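PDB 4G7X: TolA protein from Vibrio cholerae, which probably links the inner and outer membranes as part of the Tol-Pal system, its C-terminal domain serving as a docking site for periplasmic partners and phage coat proteins. Local coordinates for residues R40-Y51 with Q121-I131; L78-L89 with V109-L117. All coordinates share one frame; numbering follows the deposited sequence. Where two conformers were deposited one is given.

Contact 1: R40-Y51 with Q121-I131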
loop_
_atom_site.group_PDB
_atom_site.type_symbol
_atom_site.label_atom_id
_atom_site.label_comp_id
_atom_site.label_asym_id
_atom_site.label_seq_id
_atom_site.Cartn_x
_atom_site.Cartn_y
_atom_site.Cartn_z
ATOM N N ARG B 40 -4.916 -2.293 29.517
ATOM C CA ARG B 40 -5.163 -2.541 28.098
ATOM C C ARG B 40 -4.388 -1.554 27.230
ATOM O O ARG B 40 -3.822 -1.941 26.207
ATOM C CB ARG B 40 -6.658 -2.500 27.771
ATOM C CG ARG B 40 -6.999 -2.995 26.368
ATOM C CD ARG B 40 -6.616 -4.454 26.175
ATOM N NE ARG B 40 -6.797 -4.888 24.789
ATOM C CZ ARG B 40 -6.482 -6.096 24.329
ATOM N NH1 ARG B 40 -5.967 -7.013 25.136
ATOM N NH2 ARG B 40 -6.690 -6.391 23.051
ATOM N N GLN B 41 -4.344 -0.293 27.653
ATOM C CA GLN B 41 -3.549 0.719 26.949
ATOM C C GLN B 41 -2.074 0.328 26.866
ATOM O O GLN B 41 -1.440 0.519 25.828
ATOM C CB GLN B 41 -3.709 2.096 27.593
ATOM C CG GLN B 41 -5.094 2.696 27.418
ATOM C CD GLN B 41 -5.167 4.158 27.819
ATOM O OE1 GLN B 41 -4.173 4.758 28.239
ATOM N NE2 GLN B 41 -6.353 4.741 27.696
ATOM N N GLN B 42 -1.539 -0.227 27.953
ATOM C CA GLN B 42 -0.158 -0.712 27.979
ATOM C C GLN B 42 0.057 -1.843 26.979
ATOM O O GLN B 42 1.058 -1.862 26.261
ATOM C CB GLN B 42 0.235 -1.167 29.387
ATOM C CG GLN B 42 0.330 -0.015 30.371
ATOM C CD GLN B 42 0.851 -0.420 31.733
ATOM O OE1 GLN B 42 0.968 -1.605 32.053
ATOM N NE2 GLN B 42 1.173 0.579 32.550
ATOM N N PHE B 43 -0.890 -2.774 26.932
ATOM C CA PHE B 43 -0.814 -3.898 26.005
ATOM C C PHE B 43 -0.845 -3.422 24.555
ATOM O O PHE B 43 -0.041 -3.869 23.737
ATOM C CB PHE B 43 -1.930 -4.908 26.275
ATOM C CG PHE B 43 -1.964 -6.049 25.297
ATOM C CD1 PHE B 43 -1.044 -7.090 25.387
ATOM C CD2 PHE B 43 -2.918 -6.085 24.283
ATOM C CE1 PHE B 43 -1.075 -8.146 24.484
ATOM C CE2 PHE B 43 -2.953 -7.135 23.380
ATOM C CZ PHE B 43 -2.032 -8.168 23.482
ATOM N N VAL B 44 -1.759 -2.506 24.248
ATOM C CA VAL B 44 -1.878 -1.965 22.891
ATOM C C VAL B 44 -0.594 -1.243 22.477
ATOM O O VAL B 44 -0.079 -1.470 21.388
ATOM C CB VAL B 44 -3.122 -1.056 22.739
ATOM C CG1 VAL B 44 -3.148 -0.387 21.371
ATOM C CG2 VAL B 44 -4.398 -1.859 22.952
ATOM N N THR B 45 -0.063 -0.403 23.360
ATOM C CA THR B 45 1.175 0.322 23.079
ATOM C C THR B 45 2.330 -0.653 22.805
ATOM O O THR B 45 3.095 -0.472 21.851
ATOM C CB THR B 45 1.509 1.302 24.222
ATOM O OG1 THR B 45 0.438 2.246 24.353
ATOM C CG2 THR B 45 2.807 2.063 23.953
ATOM N N SER B 46 2.430 -1.698 23.624
ATOM C CA SER B 46 3.453 -2.728 23.453
ATOM C C SER B 46 3.315 -3.448 22.111
ATOM O O SER B 46 4.302 -3.632 21.398
ATOM C CB SER B 46 3.397 -3.735 24.608
ATOM O OG SER B 46 4.449 -4.685 24.521
ATOM N N GLU B 47 2.087 -3.839 21.776
ATOM C CA GLU B 47 1.809 -4.565 20.536
ATOM C C GLU B 47 2.058 -3.736 19.279
ATOM O O GLU B 47 2.543 -4.264 18.276
ATOM C CB GLU B 47 0.388 -5.132 20.550
ATOM C CG GLU B 47 0.229 -6.334 21.466
ATOM C CD GLU B 47 0.984 -7.552 20.967
ATOM O OE1 GLU B 47 2.148 -7.736 21.372
ATOM O OE2 GLU B 47 0.422 -8.313 20.152
ATOM N N VAL B 48 1.735 -2.444 19.336
ATOM C CA VAL B 48 2.026 -1.523 18.233
ATOM C C VAL B 48 3.530 -1.434 17.978
ATOM O O VAL B 48 3.972 -1.409 16.825
ATOM C CB VAL B 48 1.402 -0.128 18.467
ATOM C CG1 VAL B 48 1.931 0.901 17.473
ATOM C CG2 VAL B 48 -0.110 -0.222 18.361
ATOM N N GLY B 49 4.312 -1.407 19.055
ATOM C CA GLY B 49 5.766 -1.426 18.946
ATOM C C GLY B 49 6.270 -2.718 18.326
ATOM O O GLY B 49 7.132 -2.693 17.443
ATOM N N ARG B 50 5.713 -3.843 18.773
ATOM C CA ARG B 50 6.142 -5.165 18.314
ATOM C C ARG B 50 5.829 -5.383 16.833
ATOM O O ARG B 50 6.707 -5.787 16.064
ATOM C CB ARG B 50 5.523 -6.274 19.174
ATOM C CG ARG B 50 6.157 -7.639 18.954
ATOM C CD ARG B 50 5.675 -8.682 19.950
ATOM N NE ARG B 50 4.261 -9.018 19.790
ATOM C CZ ARG B 50 3.775 -9.875 18.895
ATOM N NH1 ARG B 50 4.579 -10.496 18.036
ATOM N NH2 ARG B 50 2.470 -10.104 18.847
ATOM N N TYR B 51 4.589 -5.105 16.438
ATOM C CA TYR B 51 4.201 -5.240 15.033
ATOM C C TYR B 51 4.855 -4.191 14.144
ATOM O O TYR B 51 5.232 -4.492 13.013
ATOM C CB TYR B 51 2.678 -5.260 14.872
ATOM C CG TYR B 51 2.079 -6.610 15.191
ATOM C CD1 TYR B 51 2.001 -7.606 14.217
ATOM C CD2 TYR B 51 1.610 -6.901 16.471
ATOM C CE1 TYR B 51 1.469 -8.854 14.507
ATOM C CE2 TYR B 51 1.069 -8.140 16.769
ATOM C CZ TYR B 51 1.001 -9.112 15.786
ATOM O OH TYR B 51 0.469 -10.346 16.083
ATOM N N GLN B 121 -7.761 -9.246 18.362
ATOM C CA GLN B 121 -7.340 -8.060 19.107
ATOM C C GLN B 121 -7.709 -6.806 18.311
ATOM O O GLN B 121 -6.824 -6.115 17.797
ATOM C CB GLN B 121 -5.836 -8.102 19.401
ATOM C CG GLN B 121 -5.424 -9.155 20.420
ATOM C CD GLN B 121 -3.919 -9.304 20.557
ATOM O OE1 GLN B 121 -3.154 -8.373 20.290
ATOM N NE2 GLN B 121 -3.484 -10.482 20.986
ATOM N N PRO B 122 -9.024 -6.505 18.208
ATOM C CA PRO B 122 -9.491 -5.441 17.311
ATOM C C PRO B 122 -8.953 -4.047 17.638
ATOM O O PRO B 122 -8.728 -3.253 16.722
ATOM C CB PRO B 122 -11.018 -5.485 17.466
ATOM C CG PRO B 122 -11.254 -6.139 18.783
ATOM C CD PRO B 122 -10.141 -7.128 18.944
ATOM N N ASP B 123 -8.743 -3.753 18.921
ATOM C CA ASP B 123 -8.209 -2.449 19.323
ATOM C C ASP B 123 -6.768 -2.245 18.842
ATOM O O ASP B 123 -6.390 -1.137 18.458
ATOM C CB ASP B 123 -8.349 -2.210 20.839
ATOM C CG ASP B 123 -7.742 -3.325 21.690
ATOM O OD1 ASP B 123 -7.310 -4.366 21.154
ATOM O OD2 ASP B 123 -7.705 -3.148 22.926
ATOM N N VAL B 124 -5.986 -3.323 18.849
ATOM C CA VAL B 124 -4.621 -3.305 18.320
ATOM C C VAL B 124 -4.643 -3.151 16.796
ATOM O O VAL B 124 -3.883 -2.355 16.236
ATOM C CB VAL B 124 -3.835 -4.575 18.728
ATOM C CG1 VAL B 124 -2.457 -4.600 18.081
ATOM C CG2 VAL B 124 -3.709 -4.664 20.245
ATOM N N VAL B 125 -5.530 -3.896 16.136
ATOM C CA VAL B 125 -5.679 -3.825 14.678
ATOM C C VAL B 125 -5.994 -2.394 14.221
ATOM O O VAL B 125 -5.446 -1.929 13.221
ATOM C CB VAL B 125 -6.721 -4.844 14.154
ATOM C CG1 VAL B 125 -6.986 -4.655 12.666
ATOM C CG2 VAL B 125 -6.243 -6.263 14.420
ATOM N N GLU B 126 -6.853 -1.694 14.960
ATOM C CA GLU B 126 -7.180 -0.296 14.656
ATOM C C GLU B 126 -5.954 0.615 14.558
ATOM O O GLU B 126 -5.886 1.472 13.676
ATOM C CB GLU B 126 -8.188 0.263 15.669
ATOM C CG GLU B 126 -9.604 -0.267 15.485
ATOM C CD GLU B 126 -10.183 0.069 14.122
ATOM O OE1 GLU B 126 -10.385 1.269 13.843
ATOM O OE2 GLU B 126 -10.439 -0.867 13.334
ATOM N N LYS B 127 -4.992 0.426 15.458
ATOM C CA LYS B 127 -3.752 1.200 15.432
ATOM C C LYS B 127 -2.802 0.717 14.335
ATOM O O LYS B 127 -2.131 1.526 13.690
ATOM C CB LYS B 127 -3.058 1.171 16.798
ATOM C CG LYS B 127 -3.823 1.874 17.911
ATOM C CD LYS B 127 -3.996 3.358 17.624
ATOM C CE LYS B 127 -4.698 4.068 18.772
ATOM N NZ LYS B 127 -4.838 5.530 18.517
ATOM N N LEU B 128 -2.757 -0.598 14.118
ATOM C CA LEU B 128 -1.885 -1.187 13.090
ATOM C C LEU B 128 -2.298 -0.843 11.658
ATOM O O LEU B 128 -1.452 -0.838 10.752
ATOM C CB LEU B 128 -1.771 -2.706 13.260
ATOM C CG LEU B 128 -1.079 -3.188 14.540
ATOM C CD1 LEU B 128 -0.992 -4.705 14.562
ATOM C CD2 LEU B 128 0.298 -2.558 14.699
ATOM N N LYS B 129 -3.581 -0.547 11.462
ATOM C CA LYS B 129 -4.116 -0.201 10.144
ATOM C C LYS B 129 -3.721 1.201 9.681
ATOM O O LYS B 129 -3.938 1.550 8.524
ATOM C CB LYS B 129 -5.640 -0.328 10.136
ATOM C CG LYS B 129 -6.153 -1.753 10.036
ATOM C CD LYS B 129 -7.648 -1.796 10.304
ATOM C CE LYS B 129 -8.402 -0.917 9.321
ATOM N NZ LYS B 129 -9.875 -1.005 9.522
ATOM N N ASN B 130 -3.161 1.998 10.589
ATOM C CA ASN B 130 -2.744 3.366 10.282
ATOM C C ASN B 130 -1.500 3.679 11.101
ATOM O O ASN B 130 -1.590 4.223 12.203
ATOM C CB ASN B 130 -3.887 4.347 10.592
ATOM C CG ASN B 130 -3.569 5.784 10.202
ATOM O OD1 ASN B 130 -2.559 6.072 9.557
ATOM N ND2 ASN B 130 -4.451 6.698 10.590
ATOM N N ILE B 131 -0.340 3.323 10.553
ATOM C CA ILE B 131 0.890 3.265 11.345
ATOM C C ILE B 131 2.061 4.015 10.705
ATOM O O ILE B 131 2.329 3.873 9.509
ATOM C CB ILE B 131 1.265 1.791 11.666
ATOM C CG1 ILE B 131 2.429 1.714 12.658
ATOM C CG2 ILE B 131 1.542 0.993 10.392
ATOM C CD1 ILE B 131 2.646 0.341 13.258
#
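R40 meets D123 where two helices of the TolA C-terminal domain pack side by side. The long helix 38-62 and the short helix 122-128 run in roughly the same direction, with their local axes 46° apart and 9.6 Å at closest approach.

The polar part lies at the start of both helices. R40 grips the D123 carboxylate side-on with two nitrogens, one to each oxygen. NE of R40 lies 2.7 Å from OD2 of D123, and NH2 of R40 lies 2.8 Å from OD1 of D123. Both oxygens use their syn lone pairs, and the two flat groups are only 10° from coplanar. This pair of bonds fixes the rotation of the guanidinium in the plane of the carboxylate, while CD2 of F43 lies over one of its faces, toward the rim. D123 has CG between its backbone N and carbonyl carbon (chi1 54°), which turns the carboxylate toward R40. Q121, at the N-cap position, brings its amide to the edge of the F43 ring. OE1 of Q121 is 3.3 Å from CE2 of F43, and the two side chains cross at about a right angle.

The apolar part follows along the helices. V124 sits against three residues of helix 38-62: its CG2 meets V44 and F43, and its CG1 meets CB of E47. E47 directs its carboxylate along its own helix to a two-nitrogen salt bridge with R50. One turn on, CG2 of V48 rests 3.6 Å from CB of K127, the aliphatic base of that lysine.

The far end is closed by L128, whose side chain crosses that of Y51. P118 also packs on Y51, V124 and L128. I131, already in strand 130-135, adds its CD1 beside CG1 of V48. CD2 of L128 comes within 3.6 Å of CB of Y51.

Contact 2: L78-L89 with V109-L117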
loop_
_atom_site.group_PDB
_atom_site.type_symbol
_atom_site.label_atom_id
_atom_site.label_comp_id
_atom_site.label_asym_id
_atom_site.label_seq_id
_atom_site.Cartn_x
_atom_site.Cartn_y
_atom_site.Cartn_z
ATOM N N LEU B 78 1.779 3.919 6.761
ATOM C CA LEU B 78 1.105 2.791 6.130
ATOM C C LEU B 78 -0.357 2.772 6.525
ATOM O O LEU B 78 -0.690 2.866 7.709
ATOM C CB LEU B 78 1.719 1.466 6.582
ATOM C CG LEU B 78 2.995 0.935 5.943
ATOM C CD1 LEU B 78 4.154 1.870 6.232
ATOM C CD2 LEU B 78 3.273 -0.463 6.469
ATOM N N LYS B 79 -1.226 2.648 5.530
ATOM C CA LYS B 79 -2.614 2.296 5.779
ATOM C C LYS B 79 -2.801 0.881 5.255
ATOM O O LYS B 79 -2.518 0.597 4.089
ATOM C CB LYS B 79 -3.582 3.318 5.185
ATOM C CG LYS B 79 -3.517 4.628 5.962
ATOM C CD LYS B 79 -4.437 5.713 5.446
ATOM C CE LYS B 79 -4.499 6.861 6.443
ATOM N NZ LYS B 79 -3.191 7.553 6.631
ATOM N N LEU B 80 -3.221 -0.010 6.148
ATOM C CA LEU B 80 -3.291 -1.438 5.863
ATOM C C LEU B 80 -4.732 -1.894 5.862
ATOM O O LEU B 80 -5.546 -1.388 6.633
ATOM C CB LEU B 80 -2.496 -2.232 6.905
ATOM C CG LEU B 80 -0.992 -1.968 7.013
ATOM C CD1 LEU B 80 -0.408 -2.815 8.130
ATOM C CD2 LEU B 80 -0.285 -2.257 5.694
ATOM N N ILE B 81 -5.033 -2.854 4.994
ATOM C CA ILE B 81 -6.386 -3.387 4.854
ATOM C C ILE B 81 -6.402 -4.841 5.318
ATOM O O ILE B 81 -5.717 -5.678 4.735
ATOM C CB ILE B 81 -6.884 -3.302 3.392
ATOM C CG1 ILE B 81 -6.845 -1.854 2.871
ATOM C CG2 ILE B 81 -8.289 -3.888 3.277
ATOM C CD1 ILE B 81 -7.050 -1.707 1.371
ATOM N N PRO B 82 -7.170 -5.149 6.382
ATOM C CA PRO B 82 -7.268 -6.532 6.849
ATOM C C PRO B 82 -7.707 -7.478 5.727
ATOM O O PRO B 82 -8.672 -7.199 5.018
ATOM C CB PRO B 82 -8.327 -6.446 7.955
ATOM C CG PRO B 82 -8.179 -5.056 8.483
ATOM C CD PRO B 82 -7.893 -4.217 7.269
ATOM N N THR B 83 -6.971 -8.572 5.569
ATOM C CA THR B 83 -7.165 -9.510 4.467
ATOM C C THR B 83 -6.955 -10.905 5.030
ATOM O O THR B 83 -5.819 -11.307 5.286
ATOM C CB THR B 83 -6.142 -9.252 3.332
ATOM O OG1 THR B 83 -6.166 -7.868 2.955
ATOM C CG2 THR B 83 -6.437 -10.115 2.107
ATOM N N GLY B 84 -8.048 -11.637 5.239
ATOM C CA GLY B 84 -7.970 -12.943 5.896
ATOM C C GLY B 84 -7.405 -12.811 7.301
ATOM O O GLY B 84 -7.963 -12.091 8.128
ATOM N N THR B 85 -6.278 -13.478 7.556
ATOM C CA THR B 85 -5.634 -13.453 8.879
ATOM C C THR B 85 -4.570 -12.360 9.024
ATOM O O THR B 85 -4.117 -12.070 10.134
ATOM C CB THR B 85 -5.004 -14.817 9.244
ATOM O OG1 THR B 85 -4.048 -15.194 8.246
ATOM C CG2 THR B 85 -6.078 -15.903 9.362
ATOM N N GLY B 86 -4.180 -11.755 7.904
ATOM C CA GLY B 86 -3.180 -10.688 7.904
ATOM C C GLY B 86 -3.734 -9.419 7.292
ATOM O O GLY B 86 -4.930 -9.151 7.368
ATOM N N ALA B 87 -2.854 -8.631 6.685
ATOM C CA ALA B 87 -3.247 -7.373 6.067
ATOM C C ALA B 87 -2.422 -7.104 4.819
ATOM O O ALA B 87 -1.270 -7.523 4.728
ATOM C CB ALA B 87 -3.098 -6.225 7.054
ATOM N N LEU B 88 -3.029 -6.420 3.855
ATOM C CA LEU B 88 -2.308 -5.969 2.671
ATOM C C LEU B 88 -2.210 -4.457 2.679
ATOM O O LEU B 88 -2.950 -3.775 3.399
ATOM C CB LEU B 88 -2.998 -6.442 1.391
ATOM C CG LEU B 88 -3.212 -7.949 1.197
ATOM C CD1 LEU B 88 -3.748 -8.198 -0.203
ATOM C CD2 LEU B 88 -1.968 -8.789 1.447
ATOM N N LEU B 89 -1.287 -3.935 1.876
ATOM C CA LEU B 89 -1.124 -2.499 1.715
ATOM C C LEU B 89 -2.371 -1.856 1.111
ATOM O O LEU B 89 -2.889 -2.321 0.089
ATOM C CB LEU B 89 0.096 -2.204 0.836
ATOM C CG LEU B 89 0.413 -0.731 0.570
ATOM C CD1 LEU B 89 0.890 -0.035 1.839
ATOM C CD2 LEU B 89 1.449 -0.626 -0.539
ATOM N N VAL B 109 7.958 -1.598 -0.044
ATOM C CA VAL B 109 6.638 -1.759 0.569
ATOM C C VAL B 109 5.696 -2.476 -0.403
ATOM O O VAL B 109 4.959 -3.375 -0.001
ATOM C CB VAL B 109 6.047 -0.405 1.041
ATOM C CG1 VAL B 109 4.607 -0.552 1.510
ATOM C CG2 VAL B 109 6.887 0.193 2.161
ATOM N N ALA B 110 5.756 -2.101 -1.683
ATOM C CA ALA B 110 4.922 -2.734 -2.710
ATOM C C ALA B 110 5.256 -4.212 -2.917
ATOM O O ALA B 110 4.461 -4.955 -3.498
ATOM C CB ALA B 110 5.040 -1.975 -4.025
ATOM N N GLN B 111 6.422 -4.634 -2.436
ATOM C CA GLN B 111 6.888 -6.008 -2.621
ATOM C C GLN B 111 6.656 -6.917 -1.411
ATOM O O GLN B 111 6.928 -8.115 -1.477
ATOM C CB GLN B 111 8.364 -6.023 -3.023
ATOM C CG GLN B 111 8.609 -5.698 -4.490
ATOM C CD GLN B 111 10.086 -5.546 -4.812
ATOM O OE1 GLN B 111 10.871 -5.105 -3.973
ATOM N NE2 GLN B 111 10.470 -5.914 -6.025
ATOM N N VAL B 112 6.156 -6.354 -0.316
ATOM C CA VAL B 112 5.808 -7.150 0.861
ATOM C C VAL B 112 4.577 -7.992 0.524
ATOM O O VAL B 112 3.567 -7.466 0.043
ATOM C CB VAL B 112 5.551 -6.257 2.096
ATOM C CG1 VAL B 112 5.023 -7.082 3.263
ATOM C CG2 VAL B 112 6.828 -5.535 2.500
ATOM N N ASN B 113 4.670 -9.302 0.752
ATOM C CA ASN B 113 3.563 -10.212 0.455
ATOM C C ASN B 113 2.330 -9.961 1.317
ATOM O O ASN B 113 1.215 -9.898 0.807
ATOM C CB ASN B 113 4.007 -11.673 0.573
ATOM C CG ASN B 113 4.872 -12.124 -0.591
ATOM O OD1 ASN B 113 4.831 -11.551 -1.686
ATOM N ND2 ASN B 113 5.663 -13.165 -0.360
ATOM N N SER B 114 2.554 -9.820 2.623
ATOM C CA SER B 114 1.494 -9.626 3.609
ATOM C C SER B 114 2.081 -9.043 4.892
ATOM O O SER B 114 3.256 -9.252 5.189
ATOM C CB SER B 114 0.802 -10.958 3.913
ATOM O OG SER B 114 -0.197 -10.804 4.904
ATOM N N PHE B 115 1.260 -8.305 5.638
ATOM C CA PHE B 115 1.660 -7.761 6.930
ATOM C C PHE B 115 0.842 -8.496 7.984
ATOM O O PHE B 115 -0.383 -8.508 7.900
ATOM C CB PHE B 115 1.348 -6.263 6.992
ATOM C CG PHE B 115 2.104 -5.434 5.986
ATOM C CD1 PHE B 115 3.277 -4.785 6.355
ATOM C CD2 PHE B 115 1.638 -5.284 4.679
ATOM C CE1 PHE B 115 3.980 -4.012 5.439
ATOM C CE2 PHE B 115 2.337 -4.514 3.762
ATOM C CZ PHE B 115 3.505 -3.874 4.144
ATOM N N PRO B 116 1.510 -9.113 8.978
ATOM C CA PRO B 116 0.764 -9.881 9.980
ATOM C C PRO B 116 -0.098 -9.014 10.899
ATOM O O PRO B 116 0.232 -7.851 11.151
ATOM C CB PRO B 116 1.867 -10.573 10.792
ATOM C CG PRO B 116 3.091 -10.525 9.933
ATOM C CD PRO B 116 2.967 -9.249 9.155
ATOM N N LEU B 117 -1.199 -9.591 11.374
ATOM C CA LEU B 117 -2.061 -8.970 12.380
ATOM C C LEU B 117 -2.320 -9.952 13.520
ATOM O O LEU B 117 -2.319 -11.165 13.300
ATOM C CB LEU B 117 -3.401 -8.552 11.773
ATOM C CG LEU B 117 -3.463 -7.368 10.807
ATOM C CD1 LEU B 117 -4.870 -7.276 10.236
ATOM C CD2 LEU B 117 -3.079 -6.059 11.480
HETATM O O HOH W 1 -3.029 -11.508 4.401
HETATM O O HOH W 2 -1.267 -12.511 10.504
#
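F115 and L80 each hold CG beside the backbone N, anti to the carbonyl carbon (chi1 -63° in F115), and this brings the F115 ring and the L80 isobutyl group together, with CD2 of L80 over the ring. The two side chains cross at about a right angle at a beta hairpin. The hairpin pairs strands 74-83 and 86-95 through a type II' turn from T83 to G86. The short strand 115-116 lies antiparallel along its second strand and is the outermost strand on that side within this chain.

CD2 of L80 makes a CH-pi contact over one face of the F115 ring, 4.0 Å from its centroid. CG1 of V112 lies over the opposite face, toward the rim. CD2 of L78 reaches the far end of the ring, 3.8 Å from CE1 of F115. Y55 of helix 38-62 also meets the ring edge-to-face. Beyond the ring, both methyl groups of L89 pack on CG1 of V109, in the last turn of helix 99-110.

A87 and F115 form a hydrogen-bonded antiparallel pair. N of F115 gives a nearly straight bond to O of A87 (2.8 Å, 171°). The return bond, from N of A87 to O of F115, has the same length but is bent to 130°. L117 places CD1 over the A87 methyl group and beside P82.

Two waters join the turn to the edge segment. One gives a proton to O of T83 and is hydrogen-bonded to OG of S114. The other donates to O of T85 and accepts from N of L117, at 3.0 Å from that nitrogen.

In the fold
Contact 2 is the more buried of the two, with its centre about 9 Å from the centre of the chain. Contact 1 is partly buried, about 12 Å from it. Both reach the same antiparallel sheet: strand 130-135 borders strand 74-83, and probable backbone hydrogen bonds join I131 to L78 and K129 to L80. Helix 38-62 serves both, through its early turns in contact 1 and through Y55 and I59 in contact 2. Contact 1 has an arginine-aspartate bridge at one end and mostly apolar packing along the rest, reaching strand 130-135 at I131. Contact 2 packs strands, a loop and helix 99-110 around an aromatic ring; its polar links are backbone bonds and two waters.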